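Local coordinates for ribosomal protein L11 methyltransferase (Lactobacillus delbrueckii subsp. bulgaricus ATCC BAA-365, PDB 3GRZ), which probably methylates ribosomal protein L11, transferring methyl groups from S-adenosyl-L-methionine to lysine side chains, this chain being its C-terminal methyltransferase domain, at residues Q48-G53 / I156-D161; L62-V67 / F126-A131; L74-H79 / N106-I111; T89-E94 / K115-A120; I137-I142 / P166-A171. All blocks are in the same frame, centred on the assembly; numbering follows the deposited sequence. Where two conformers were deposited one is given.

Contact 1 (Q48-G53 / I156-D161)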
# COMPACT_ATOMS: atom_id res chain seq x y z
N GLN B 48 6.54 -1.60 -6.98
CA GLN B 48 5.57 -0.88 -6.15
C GLN B 48 4.51 -1.83 -5.54
O GLN B 48 4.17 -1.68 -4.38
CB GLN B 48 4.88 0.23 -6.95
CG GLN B 48 3.92 1.07 -6.10
CD GLN B 48 3.19 2.12 -6.90
OE1 GLN B 48 2.34 1.81 -7.75
NE2 GLN B 48 3.53 3.39 -6.66
N LEU B 49 4.01 -2.79 -6.32
CA LEU B 49 2.99 -3.72 -5.81
C LEU B 49 3.55 -4.53 -4.65
O LEU B 49 2.93 -4.63 -3.58
CB LEU B 49 2.44 -4.63 -6.93
CG LEU B 49 1.75 -3.91 -8.10
CD1 LEU B 49 1.11 -4.87 -9.08
CD2 LEU B 49 0.74 -2.87 -7.60
N ALA B 50 4.75 -5.08 -4.85
CA ALA B 50 5.45 -5.83 -3.80
C ALA B 50 5.68 -4.97 -2.55
O ALA B 50 5.38 -5.39 -1.44
CB ALA B 50 6.76 -6.41 -4.33
N MET B 51 6.16 -3.73 -2.75
CA MET B 51 6.37 -2.79 -1.65
C MET B 51 5.13 -2.45 -0.84
O MET B 51 5.21 -2.33 0.39
CB MET B 51 7.01 -1.47 -2.14
CG MET B 51 8.47 -1.58 -2.52
SD MET B 51 9.52 -2.17 -1.18
CE MET B 51 8.81 -1.33 0.25
N LEU B 52 4.00 -2.26 -1.52
CA LEU B 52 2.72 -2.00 -0.84
C LEU B 52 2.31 -3.19 0.02
O LEU B 52 1.79 -3.01 1.13
CB LEU B 52 1.61 -1.66 -1.84
CG LEU B 52 1.74 -0.33 -2.59
CD1 LEU B 52 0.62 -0.16 -3.64
CD2 LEU B 52 1.78 0.85 -1.62
N GLY B 53 2.55 -4.40 -0.48
CA GLY B 53 2.34 -5.62 0.30
C GLY B 53 3.21 -5.69 1.54
O GLY B 53 2.76 -6.15 2.60
N ILE B 156 4.11 -12.52 -0.16
CA ILE B 156 3.83 -11.48 -1.14
C ILE B 156 4.43 -11.86 -2.49
O ILE B 156 5.64 -12.05 -2.60
CB ILE B 156 4.40 -10.12 -0.71
CG1 ILE B 156 3.83 -9.74 0.66
CG2 ILE B 156 4.11 -9.05 -1.77
CD1 ILE B 156 4.70 -8.78 1.39
N PHE B 157 3.57 -11.98 -3.50
CA PHE B 157 4.00 -12.22 -4.88
C PHE B 157 3.78 -10.98 -5.70
O PHE B 157 2.77 -10.29 -5.54
CB PHE B 157 3.19 -13.33 -5.56
CG PHE B 157 3.54 -14.74 -5.12
CD1 PHE B 157 4.67 -14.98 -4.32
CD2 PHE B 157 2.77 -15.81 -5.55
CE1 PHE B 157 5.00 -16.28 -3.94
CE2 PHE B 157 3.09 -17.13 -5.17
CZ PHE B 157 4.20 -17.36 -4.35
N SER B 158 4.70 -10.72 -6.61
CA SER B 158 4.50 -9.72 -7.64
C SER B 158 5.15 -10.25 -8.92
O SER B 158 5.78 -11.33 -8.89
CB SER B 158 5.09 -8.39 -7.23
OG SER B 158 4.62 -7.38 -8.09
N GLY B 159 4.97 -9.53 -10.02
CA GLY B 159 5.52 -9.94 -11.31
C GLY B 159 4.60 -10.87 -12.09
O GLY B 159 5.02 -11.49 -13.06
N ILE B 160 3.34 -10.96 -11.66
CA ILE B 160 2.35 -11.83 -12.31
C ILE B 160 1.64 -11.07 -13.42
O ILE B 160 0.95 -10.09 -13.15
CB ILE B 160 1.28 -12.34 -11.30
CG1 ILE B 160 1.95 -13.16 -10.20
CG2 ILE B 160 0.21 -13.20 -12.01
CD1 ILE B 160 1.16 -13.21 -8.89
N ASP B 161 1.79 -11.52 -14.67
CA ASP B 161 0.95 -11.00 -15.76
C ASP B 161 -0.51 -11.45 -15.55
O ASP B 161 -0.73 -12.57 -15.11
CB ASP B 161 1.45 -11.50 -17.12
CG ASP B 161 0.67 -10.90 -18.26
OD1 ASP B 161 0.88 -9.71 -18.56
OD2 ASP B 161 -0.16 -11.62 -18.85
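The flat group that matters here is the carbonyl of Gly53: Ile156 CD1 lies over its face, 3.4 Å from Gly53 C, and almost as near to Gly53 O. In Ile156, chi1 of -57° turns CG1 toward the helix, and CD1 ends over the Gly53 carbonyl, while the other branch, CG2, comes 3.9 Å from Ala50 O. The ring of Phe157 turns to the far side of the strand, where Leu138, Leu141 and Ile142 meet it. Helix 48-53 runs antiparallel to strand 156-161 at 168°, their axes only 7.7 Å apart; the helix lies in a layer against this strand of the central sheet of a Rossmann-like methyltransferase fold. Small residues permit this approach. A CB modelled on Gly53 would come 2.9 Å from Ile156 CG2, a clash, and Ala50 CB meets Ser158 CB at 3.9 Å. Ser158 swings OG anti to its own N, chi1 -167°, to 3.7 Å from Leu49 CB; the polar need of this buried hydroxyl is met by Thr46 O, one turn nearer the start of the helix. Ser158 also packs on Asn132, predicted to bind S-adenosyl-L-methionine, while Leu49 and Leu52 pack on Leu181 of the second subunit.

Contact 2 (L62-V67 / F126-A131)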
# COMPACT_ATOMS: atom_id res chain seq x y z
N LEU B 62 9.27 -8.90 11.31
CA LEU B 62 9.05 -10.22 10.77
C LEU B 62 10.35 -10.73 10.17
O LEU B 62 11.15 -9.93 9.68
CB LEU B 62 7.99 -10.17 9.66
CG LEU B 62 6.60 -9.60 9.99
CD1 LEU B 62 5.76 -9.52 8.73
CD2 LEU B 62 5.88 -10.42 11.07
N THR B 63 10.54 -12.04 10.20
CA THR B 63 11.65 -12.66 9.50
C THR B 63 11.27 -12.84 8.02
O THR B 63 10.17 -13.28 7.70
CB THR B 63 12.06 -14.01 10.13
OG1 THR B 63 10.96 -14.93 10.08
CG2 THR B 63 12.50 -13.81 11.59
N VAL B 64 12.19 -12.46 7.13
CA VAL B 64 11.88 -12.31 5.70
C VAL B 64 12.81 -13.15 4.85
O VAL B 64 14.02 -13.19 5.11
CB VAL B 64 11.98 -10.81 5.24
CG1 VAL B 64 11.71 -10.66 3.74
CG2 VAL B 64 11.06 -9.90 6.05
N ALA B 65 12.24 -13.83 3.84
CA ALA B 65 13.01 -14.34 2.70
C ALA B 65 12.54 -13.61 1.46
O ALA B 65 11.35 -13.59 1.17
CB ALA B 65 12.83 -15.85 2.52
N ASP B 66 13.49 -13.00 0.75
CA ASP B 66 13.24 -12.36 -0.53
C ASP B 66 13.81 -13.25 -1.62
O ASP B 66 15.02 -13.37 -1.78
CB ASP B 66 13.89 -10.97 -0.57
CG ASP B 66 13.72 -10.25 -1.92
OD1 ASP B 66 12.81 -10.62 -2.71
OD2 ASP B 66 14.50 -9.30 -2.19
N VAL B 67 12.91 -13.89 -2.36
CA VAL B 67 13.29 -14.92 -3.32
C VAL B 67 13.40 -14.31 -4.71
O VAL B 67 12.49 -13.61 -5.14
CB VAL B 67 12.24 -16.07 -3.33
CG1 VAL B 67 12.61 -17.15 -4.34
CG2 VAL B 67 12.12 -16.69 -1.94
N PHE B 126 10.15 -18.74 7.73
CA PHE B 126 10.05 -17.28 7.75
C PHE B 126 8.63 -16.83 8.04
O PHE B 126 7.67 -17.56 7.77
CB PHE B 126 10.54 -16.71 6.40
CG PHE B 126 11.91 -17.20 5.99
CD1 PHE B 126 13.06 -16.54 6.44
CD2 PHE B 126 12.05 -18.34 5.20
CE1 PHE B 126 14.33 -17.01 6.09
CE2 PHE B 126 13.32 -18.82 4.85
CZ PHE B 126 14.46 -18.15 5.28
N ASP B 127 8.49 -15.62 8.59
CA ASP B 127 7.17 -14.99 8.77
C ASP B 127 6.64 -14.40 7.46
O ASP B 127 5.44 -14.24 7.29
CB ASP B 127 7.27 -13.84 9.75
CG ASP B 127 7.67 -14.29 11.14
OD1 ASP B 127 7.15 -15.33 11.60
OD2 ASP B 127 8.50 -13.61 11.77
N LEU B 128 7.56 -14.04 6.57
CA LEU B 128 7.22 -13.34 5.34
C LEU B 128 8.11 -13.80 4.19
O LEU B 128 9.34 -13.70 4.25
CB LEU B 128 7.29 -11.83 5.55
CG LEU B 128 6.85 -10.94 4.37
CD1 LEU B 128 5.34 -10.99 4.23
CD2 LEU B 128 7.32 -9.51 4.60
N ILE B 129 7.50 -14.36 3.15
CA ILE B 129 8.23 -14.74 1.96
C ILE B 129 7.79 -13.80 0.83
O ILE B 129 6.60 -13.66 0.58
CB ILE B 129 8.04 -16.24 1.60
CG1 ILE B 129 8.58 -17.12 2.73
CG2 ILE B 129 8.71 -16.56 0.25
CD1 ILE B 129 8.40 -18.62 2.53
N VAL B 130 8.75 -13.13 0.19
CA VAL B 130 8.45 -12.14 -0.84
C VAL B 130 9.12 -12.60 -2.13
O VAL B 130 10.26 -13.07 -2.11
CB VAL B 130 8.98 -10.71 -0.47
CG1 VAL B 130 8.58 -9.70 -1.51
CG2 VAL B 130 8.46 -10.27 0.89
N ALA B 131 8.40 -12.49 -3.25
CA ALA B 131 8.94 -12.91 -4.55
C ALA B 131 8.35 -12.09 -5.69
O ALA B 131 7.16 -12.21 -5.97
CB ALA B 131 8.67 -14.40 -4.78
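Val64, Ala65 and Asp66 pair in parallel with Leu128, Ile129 and Val130, joining two neighbouring central strands of the Rossmann-like sheet. The axes lie 4.7 Å apart and diverge by 16°. The ladder is regular: Ala65 N reaches Leu128 O at 2.9 Å, and Val130 N reaches Ala65 O at 2.8 Å, nearly straight. Side chains fill both faces. Val64, Leu128 and Val130 share one, with Val64 CG2 and Leu128 CD2 side by side; on the other, Ala65 CB stands over the centre of the Phe126 ring in a CH-pi contact, 3.6 Å from the centroid. An alanine in place of Phe126 would take away this lid and would probably leave a gap over Ala65 CB on that face. The partly exposed start of the pair is less regular, because the chain turns a corner at Asp127 and side-chain bonds are added to the backbone bond from Leu128 N to Thr63 O. Thr63 OG1, held between its own N and carbonyl carbon (chi1 61°), accepts a bond from Asp127 N at 3.0 Å, while the second carboxylate oxygen, Asp127 OD1, is bound by Asn150. At the far end Asp66 OD2 bonds Thr69 OG1, in the glycine-rich loop that follows the strand. Thr63 N meets Asp127 OD2 on its anti side, 3.0 Å away and 25° out of the carboxylate plane.

Contact 3 (L74-H79 / N106-I111)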
# COMPACT_ATOMS: atom_id res chain seq x y z
N LEU B 74 13.88 -5.22 -2.73
CA LEU B 74 12.87 -5.62 -1.75
C LEU B 74 13.49 -6.09 -0.43
O LEU B 74 12.95 -5.79 0.64
CB LEU B 74 11.93 -6.67 -2.32
CG LEU B 74 11.14 -6.33 -3.60
CD1 LEU B 74 10.27 -7.51 -4.01
CD2 LEU B 74 10.31 -5.06 -3.45
N ALA B 75 14.63 -6.78 -0.49
CA ALA B 75 15.36 -7.17 0.73
C ALA B 75 15.78 -5.92 1.50
O ALA B 75 15.63 -5.85 2.72
CB ALA B 75 16.57 -8.04 0.40
N ILE B 76 16.29 -4.93 0.78
CA ILE B 76 16.72 -3.66 1.39
C ILE B 76 15.54 -2.89 2.02
O ILE B 76 15.64 -2.40 3.13
CB ILE B 76 17.46 -2.78 0.35
CG1 ILE B 76 18.82 -3.42 -0.00
CG2 ILE B 76 17.67 -1.33 0.85
CD1 ILE B 76 19.38 -2.95 -1.36
N ALA B 77 14.45 -2.80 1.29
CA ALA B 77 13.25 -2.13 1.77
C ALA B 77 12.68 -2.83 3.00
O ALA B 77 12.29 -2.16 3.95
CB ALA B 77 12.23 -2.09 0.69
N ALA B 78 12.64 -4.16 2.98
CA ALA B 78 12.19 -4.92 4.14
C ALA B 78 13.04 -4.62 5.36
O ALA B 78 12.51 -4.43 6.45
CB ALA B 78 12.18 -6.43 3.83
N HIS B 79 14.37 -4.56 5.17
CA HIS B 79 15.31 -4.27 6.27
C HIS B 79 15.02 -2.90 6.87
O HIS B 79 14.93 -2.74 8.09
CB HIS B 79 16.77 -4.37 5.79
CG HIS B 79 17.78 -4.18 6.88
ND1 HIS B 79 18.19 -2.94 7.33
CD2 HIS B 79 18.48 -5.09 7.60
CE1 HIS B 79 19.08 -3.09 8.29
NE2 HIS B 79 19.28 -4.38 8.47
N ASN B 106 23.32 1.70 0.96
CA ASN B 106 22.32 2.19 1.89
C ASN B 106 22.72 1.97 3.35
O ASN B 106 21.89 2.12 4.24
CB ASN B 106 20.96 1.56 1.55
CG ASN B 106 20.43 2.05 0.22
OD1 ASN B 106 20.00 3.20 0.09
ND2 ASN B 106 20.50 1.20 -0.80
N GLY B 107 23.99 1.62 3.56
CA GLY B 107 24.56 1.45 4.89
C GLY B 107 24.11 0.19 5.60
O GLY B 107 24.09 0.15 6.83
N ILE B 108 23.77 -0.84 4.82
CA ILE B 108 23.27 -2.10 5.35
C ILE B 108 24.26 -3.19 5.03
O ILE B 108 24.58 -3.40 3.86
CB ILE B 108 21.87 -2.48 4.75
CG1 ILE B 108 20.80 -1.43 5.12
CG2 ILE B 108 21.41 -3.87 5.21
CD1 ILE B 108 19.53 -1.51 4.24
N TYR B 109 24.73 -3.89 6.07
CA TYR B 109 25.80 -4.89 5.93
C TYR B 109 25.39 -6.26 6.45
O TYR B 109 26.13 -7.24 6.29
CB TYR B 109 27.10 -4.39 6.57
CG TYR B 109 27.58 -3.10 5.93
CD1 TYR B 109 28.31 -3.12 4.74
CD2 TYR B 109 27.25 -1.86 6.47
CE1 TYR B 109 28.72 -1.95 4.12
CE2 TYR B 109 27.66 -0.67 5.86
CZ TYR B 109 28.39 -0.73 4.68
OH TYR B 109 28.80 0.42 4.05
N ASP B 110 24.18 -6.34 7.02
CA ASP B 110 23.69 -7.57 7.66
C ASP B 110 22.54 -8.29 6.95
O ASP B 110 21.86 -9.10 7.57
CB ASP B 110 23.31 -7.32 9.13
CG ASP B 110 22.17 -6.32 9.30
OD1 ASP B 110 21.71 -5.71 8.31
OD2 ASP B 110 21.74 -6.13 10.45
N ILE B 111 22.31 -8.01 5.67
CA ILE B 111 21.38 -8.84 4.91
C ILE B 111 22.09 -10.14 4.51
O ILE B 111 23.15 -10.09 3.88
CB ILE B 111 20.81 -8.12 3.66
CG1 ILE B 111 19.82 -7.03 4.10
CG2 ILE B 111 20.11 -9.13 2.73
CD1 ILE B 111 19.33 -6.09 2.99
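Ala75 and Ile111 bring the backbones closest, with CA atoms 7.5 Å apart, where helix 74-79 faces an irregular loop whose Gly107, at positive phi, is the C-prime residue of a Schellman motif ending helix 93-105. The gap is bridged by side chains. His79, its CG anti to the backbone N (chi1 -176°), carries its ring out over the loop, where Ile108 CG2 stands 3.8 Å above the ring centre in a CH-pi contact. Ile108 CD1 continues past the ring to Ile76 CG2, at 3.9 Å. Beside it, Ile111 CD1 rests against the helix itself, 3.7 Å from Ala75 O and 4.0 Å from Ile76 CG1. The polar link is poor: His79 NE2 lies 2.8 Å from Asp110 OD1, but the angle at the hydrogen is 116°, a weak bond, with ring and carboxylate planes 66° apart. A serine in place of His79 would probably leave Ile108 CG2 without the ring face it rests on and Asp110 without its weak mate. Asn106 bonds Arg32 N and Asn102 O. Ala75 and Ile111 also rest on Ala88 of strand 85-90, Ile76 meets Ile31 of strand 29-33, and Leu74 of the same helix packs on Ala50 and Met51 of helix 44-57.

Contact 4 (T89-E94 / K115-A120). With GOL (glycerol), chain E.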
# COMPACT_ATOMS: atom_id res chain seq x y z
N THR B 89 17.74 -14.38 -1.73
CA THR B 89 18.23 -15.47 -2.59
C THR B 89 18.14 -15.15 -4.08
O THR B 89 17.24 -14.41 -4.51
CB THR B 89 17.52 -16.83 -2.33
OG1 THR B 89 16.23 -16.83 -2.95
CG2 THR B 89 17.38 -17.13 -0.85
N ASP B 90 19.07 -15.69 -4.87
CA ASP B 90 18.98 -15.67 -6.34
C ASP B 90 19.97 -16.66 -6.92
O ASP B 90 20.84 -17.16 -6.21
CB ASP B 90 19.23 -14.26 -6.90
CG ASP B 90 18.37 -13.95 -8.15
OD1 ASP B 90 18.14 -14.85 -8.99
OD2 ASP B 90 17.91 -12.81 -8.30
N ILE B 91 19.83 -16.95 -8.21
CA ILE B 91 20.64 -17.97 -8.89
C ILE B 91 21.98 -17.47 -9.42
O ILE B 91 22.87 -18.27 -9.70
CB ILE B 91 19.88 -18.62 -10.08
CG1 ILE B 91 19.30 -17.54 -11.01
CG2 ILE B 91 18.81 -19.54 -9.58
CD1 ILE B 91 18.96 -18.04 -12.41
N SER B 92 22.14 -16.16 -9.58
CA SER B 92 23.31 -15.62 -10.26
C SER B 92 24.31 -14.95 -9.32
O SER B 92 23.93 -14.34 -8.32
CB SER B 92 22.90 -14.64 -11.37
OG SER B 92 22.45 -13.42 -10.82
N ASP B 93 25.59 -15.05 -9.70
CA ASP B 93 26.67 -14.30 -9.07
C ASP B 93 26.41 -12.81 -9.09
O ASP B 93 26.71 -12.10 -8.13
CB ASP B 93 28.01 -14.57 -9.79
CG ASP B 93 28.61 -15.94 -9.46
OD1 ASP B 93 29.34 -16.49 -10.31
OD2 ASP B 93 28.35 -16.45 -8.35
N GLU B 94 25.84 -12.33 -10.20
CA GLU B 94 25.67 -10.89 -10.37
C GLU B 94 24.54 -10.33 -9.55
O GLU B 94 24.60 -9.18 -9.17
CB GLU B 94 25.52 -10.46 -11.84
CG GLU B 94 25.07 -11.51 -12.78
CD GLU B 94 26.18 -12.46 -13.16
OE1 GLU B 94 27.30 -12.02 -13.51
OE2 GLU B 94 25.92 -13.66 -13.09
N LYS B 115 23.10 -17.97 -2.66
CA LYS B 115 23.03 -18.29 -4.07
C LYS B 115 22.40 -19.65 -4.22
O LYS B 115 23.02 -20.69 -3.94
CB LYS B 115 24.43 -18.25 -4.70
CG LYS B 115 24.43 -18.38 -6.21
CD LYS B 115 25.86 -18.54 -6.71
CE LYS B 115 25.91 -18.66 -8.21
NZ LYS B 115 25.35 -19.94 -8.69
N THR B 116 21.14 -19.64 -4.65
CA THR B 116 20.30 -20.83 -4.70
C THR B 116 19.05 -20.58 -5.52
O THR B 116 18.60 -19.44 -5.65
CB THR B 116 19.93 -21.38 -3.27
OG1 THR B 116 19.33 -22.66 -3.41
CG2 THR B 116 18.98 -20.43 -2.48
N SER B 117 18.51 -21.65 -6.08
CA SER B 117 17.29 -21.60 -6.86
C SER B 117 16.07 -21.75 -5.95
O SER B 117 15.90 -22.77 -5.28
CB SER B 117 17.30 -22.68 -7.93
OG SER B 117 16.17 -22.56 -8.77
N LEU B 118 15.24 -20.71 -5.93
CA LEU B 118 14.02 -20.64 -5.10
C LEU B 118 14.36 -20.81 -3.63
O LEU B 118 15.09 -20.00 -3.08
CB LEU B 118 12.94 -21.61 -5.60
CG LEU B 118 12.49 -21.28 -7.03
CD1 LEU B 118 11.54 -22.34 -7.53
CD2 LEU B 118 11.86 -19.90 -7.09
N LEU B 119 13.83 -21.86 -3.00
CA LEU B 119 14.15 -22.12 -1.60
C LEU B 119 14.82 -23.48 -1.39
O LEU B 119 14.75 -24.02 -0.28
CB LEU B 119 12.90 -21.97 -0.71
CG LEU B 119 12.32 -20.56 -0.55
CD1 LEU B 119 10.92 -20.62 0.02
CD2 LEU B 119 13.22 -19.65 0.28
N ALA B 120 15.48 -23.97 -2.44
CA ALA B 120 16.30 -25.17 -2.35
C ALA B 120 17.44 -24.92 -1.37
O ALA B 120 18.14 -23.91 -1.45
CB ALA B 120 16.86 -25.56 -3.72
C1 GOL E . 15.40 -16.98 -10.31
O1 GOL E . 15.27 -15.58 -10.31
C2 GOL E . 14.99 -17.54 -8.95
O2 GOL E . 15.75 -16.95 -7.92
C3 GOL E . 15.12 -19.07 -8.89
O3 GOL E . 14.97 -19.69 -10.14
O HOH W 1 16.23 -18.10 -5.38
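Asp90 O takes a backbone bond from Thr116 N at 2.9 Å, the hydrogen bond of a short parallel bridge between Asp90 and Lys115; Lys115 CA also approaches the same oxygen. One residue on, Lys115 NZ reaches Ile91 O at 3.2 Å. Its chain is extended as far as CE and bends at the last torsion, chi4 -70°, which brings the amine to that carbonyl; Asp93 OD2 lies beside CE, and its own distance to Lys115 NZ is 4.6 Å. A single water ties both segments together: it accepts from Thr89 OG1 and donates to Thr116 O, each at 2.7 Å, with a longer bond to Leu118 O, and it meets glycerol O2. Further out the contact is apolar. Thr89 CB lies 3.9 Å from Thr116 CG2, Ile91 CG2 rests on Ser117 CA, and Leu118 CD2 and Ile91 CG2 border the glycerol. Asp90 is divided between partners: OD1 takes Ile91 N on its anti lone pair at 2.8 Å, OD2 is bound by Gly70 N and Ser95 OG. Glycerol O1 donates to OD1 at 3.2 Å. Asp90 is predicted to bind S-adenosyl-L-methionine; an acidic residue closing the second strand commonly grips the ribose hydroxyls in this superfamily, so the glycerol, probably from the crystallisation liquor, may mimic that diol.

Contact 5 (I137-I142 / P166-A171)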
# COMPACT_ATOMS: atom_id res chain seq x y z
N ILE B 137 7.94 -19.32 -12.77
CA ILE B 137 8.87 -19.59 -11.67
C ILE B 137 8.10 -19.59 -10.35
O ILE B 137 8.36 -20.42 -9.47
CB ILE B 137 10.04 -18.57 -11.63
CG1 ILE B 137 10.67 -18.43 -13.03
CG2 ILE B 137 11.11 -19.00 -10.62
CD1 ILE B 137 11.49 -17.17 -13.21
N LEU B 138 7.14 -18.67 -10.20
CA LEU B 138 6.25 -18.66 -9.03
C LEU B 138 5.52 -19.99 -8.84
O LEU B 138 5.38 -20.46 -7.71
CB LEU B 138 5.24 -17.51 -9.08
CG LEU B 138 5.78 -16.11 -8.84
CD1 LEU B 138 4.66 -15.10 -9.09
CD2 LEU B 138 6.33 -15.95 -7.44
N LEU B 139 5.07 -20.58 -9.95
CA LEU B 139 4.44 -21.91 -9.94
C LEU B 139 5.34 -22.99 -9.35
O LEU B 139 4.86 -23.89 -8.66
CB LEU B 139 3.94 -22.31 -11.34
CG LEU B 139 2.76 -21.50 -11.92
CD1 LEU B 139 2.54 -21.81 -13.39
CD2 LEU B 139 1.47 -21.71 -11.13
N ASP B 140 6.65 -22.88 -9.58
CA ASP B 140 7.63 -23.77 -8.93
C ASP B 140 7.87 -23.42 -7.46
O ASP B 140 8.19 -24.30 -6.65
CB ASP B 140 8.96 -23.77 -9.70
CG ASP B 140 8.83 -24.36 -11.10
OD1 ASP B 140 7.93 -25.20 -11.32
OD2 ASP B 140 9.63 -23.98 -11.98
N LEU B 141 7.72 -22.14 -7.11
CA LEU B 141 7.89 -21.69 -5.73
C LEU B 141 6.72 -22.11 -4.84
O LEU B 141 6.92 -22.44 -3.67
CB LEU B 141 8.06 -20.16 -5.66
CG LEU B 141 8.27 -19.54 -4.26
CD1 LEU B 141 9.54 -20.08 -3.56
CD2 LEU B 141 8.30 -18.02 -4.35
N ILE B 142 5.51 -22.09 -5.39
CA ILE B 142 4.30 -22.36 -4.59
C ILE B 142 4.40 -23.63 -3.70
O ILE B 142 4.23 -23.51 -2.48
CB ILE B 142 2.98 -22.24 -5.43
CG1 ILE B 142 2.67 -20.76 -5.75
CG2 ILE B 142 1.81 -22.86 -4.68
CD1 ILE B 142 1.72 -20.53 -6.92
N PRO B 166 -5.15 -16.96 -13.28
CA PRO B 166 -5.85 -18.24 -13.05
C PRO B 166 -4.96 -19.42 -12.63
O PRO B 166 -5.30 -20.11 -11.66
CB PRO B 166 -6.53 -18.52 -14.40
CG PRO B 166 -6.82 -17.16 -14.93
CD PRO B 166 -5.61 -16.33 -14.55
N LYS B 167 -3.84 -19.62 -13.33
CA LYS B 167 -2.89 -20.69 -13.00
C LYS B 167 -2.28 -20.51 -11.62
O LYS B 167 -2.13 -21.48 -10.88
CB LYS B 167 -1.79 -20.79 -14.06
CG LYS B 167 -2.23 -21.43 -15.38
CD LYS B 167 -1.19 -21.23 -16.48
CE LYS B 167 -0.26 -22.43 -16.61
NZ LYS B 167 -0.86 -23.50 -17.46
N ILE B 168 -1.94 -19.26 -11.28
CA ILE B 168 -1.43 -18.91 -9.94
C ILE B 168 -2.50 -19.16 -8.86
O ILE B 168 -2.24 -19.82 -7.85
CB ILE B 168 -0.91 -17.43 -9.89
CG1 ILE B 168 0.23 -17.20 -10.90
CG2 ILE B 168 -0.49 -17.06 -8.46
CD1 ILE B 168 1.52 -17.88 -10.58
N GLU B 169 -3.71 -18.65 -9.11
CA GLU B 169 -4.83 -18.85 -8.18
C GLU B 169 -5.16 -20.32 -7.91
O GLU B 169 -5.43 -20.70 -6.78
CB GLU B 169 -6.08 -18.13 -8.69
CG GLU B 169 -6.04 -16.61 -8.52
CD GLU B 169 -7.30 -15.90 -9.00
OE1 GLU B 169 -7.99 -16.42 -9.91
OE2 GLU B 169 -7.60 -14.81 -8.47
N GLN B 170 -5.10 -21.14 -8.95
CA GLN B 170 -5.40 -22.57 -8.85
C GLN B 170 -4.32 -23.29 -8.04
O GLN B 170 -4.64 -24.05 -7.12
CB GLN B 170 -5.55 -23.18 -10.24
CG GLN B 170 -6.31 -24.50 -10.28
CD GLN B 170 -6.13 -25.23 -11.61
OE1 GLN B 170 -6.30 -24.65 -12.69
NE2 GLN B 170 -5.77 -26.51 -11.53
N ALA B 171 -3.06 -23.02 -8.36
CA ALA B 171 -1.91 -23.56 -7.61
C ALA B 171 -1.87 -23.16 -6.13
O ALA B 171 -1.50 -23.97 -5.28
CB ALA B 171 -0.61 -23.22 -8.29
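Leu139 and Ile168 interlock where the two helical segments come closest, their CA atoms 6.6 Å apart. The segments are nearly parallel, 3° between their directions, with axes 10.1 Å apart. The main bump is Leu139 CD2. It enters a shallow hollow on the other helix with Lys167 O on its floor, 3.6 Å away, Ala171 CB on one wall, 3.8 Å away, and Ile168 CD1 on another. Ile168 answers with a bump of its own: chi2 at -70° folds CD1 round toward the partner helix, where it fits between Leu139 CD2 and Leu138 CB, 4.0 Å from the latter. The side chains of Leu139 and Ile168 are oblique to each other and meet at Leu139 CD2 and Ile168 CD1. One turn on, Ile142 fits round Ala171. Its CD1 touches Ala171 CB at 3.8 Å, while its CG2, anti to the backbone N, comes 3.5 Å from Ala171 O, an oxygen that also accepts from Asn175 ND2. Ala171 CB is thereby set between Leu139 CD2 and Ile142 CD1, and because it is a single methyl both larger side chains can close in on the helix. The interface carries no hydrogen bond. Leu138 and Ile142 also reach down to Phe157 of the sheet. Helix 135-145 links the neighbouring parallel strands 126-132 and 153-161, and helix 165-174 follows strand 153-161, the two helices lying side by side on one face as in the alpha/beta layering of Rossmann-like methyltransferases, where the first makes a beta-alpha-beta crossover.

All five contacts are built on or against one sheet. Contact 2 is its middle, and contact 1 continues it: Ile156 N to Ile129 O is 2.8 Å, a probable hydrogen bond between neighbouring strands. Contact 4 joins on the other side, with Asp66 O 2.9 Å from Thr89 N. Contacts 3 and 5 lie in the layers flanking the sheet, centres 27 Å apart and on opposite sides of the chain centre; contact 3 touches contact 1 through Met51 and Ala77, and contact 5 touches contact 4 through Leu118 and Ile137. The predicted S-adenosyl-L-methionine site lies at the strand ends: contact 4 holds Asp90, Val67 of contact 2 adjoins Gly68, and the Ser158 and Asn132 side chains are about 4 Å apart.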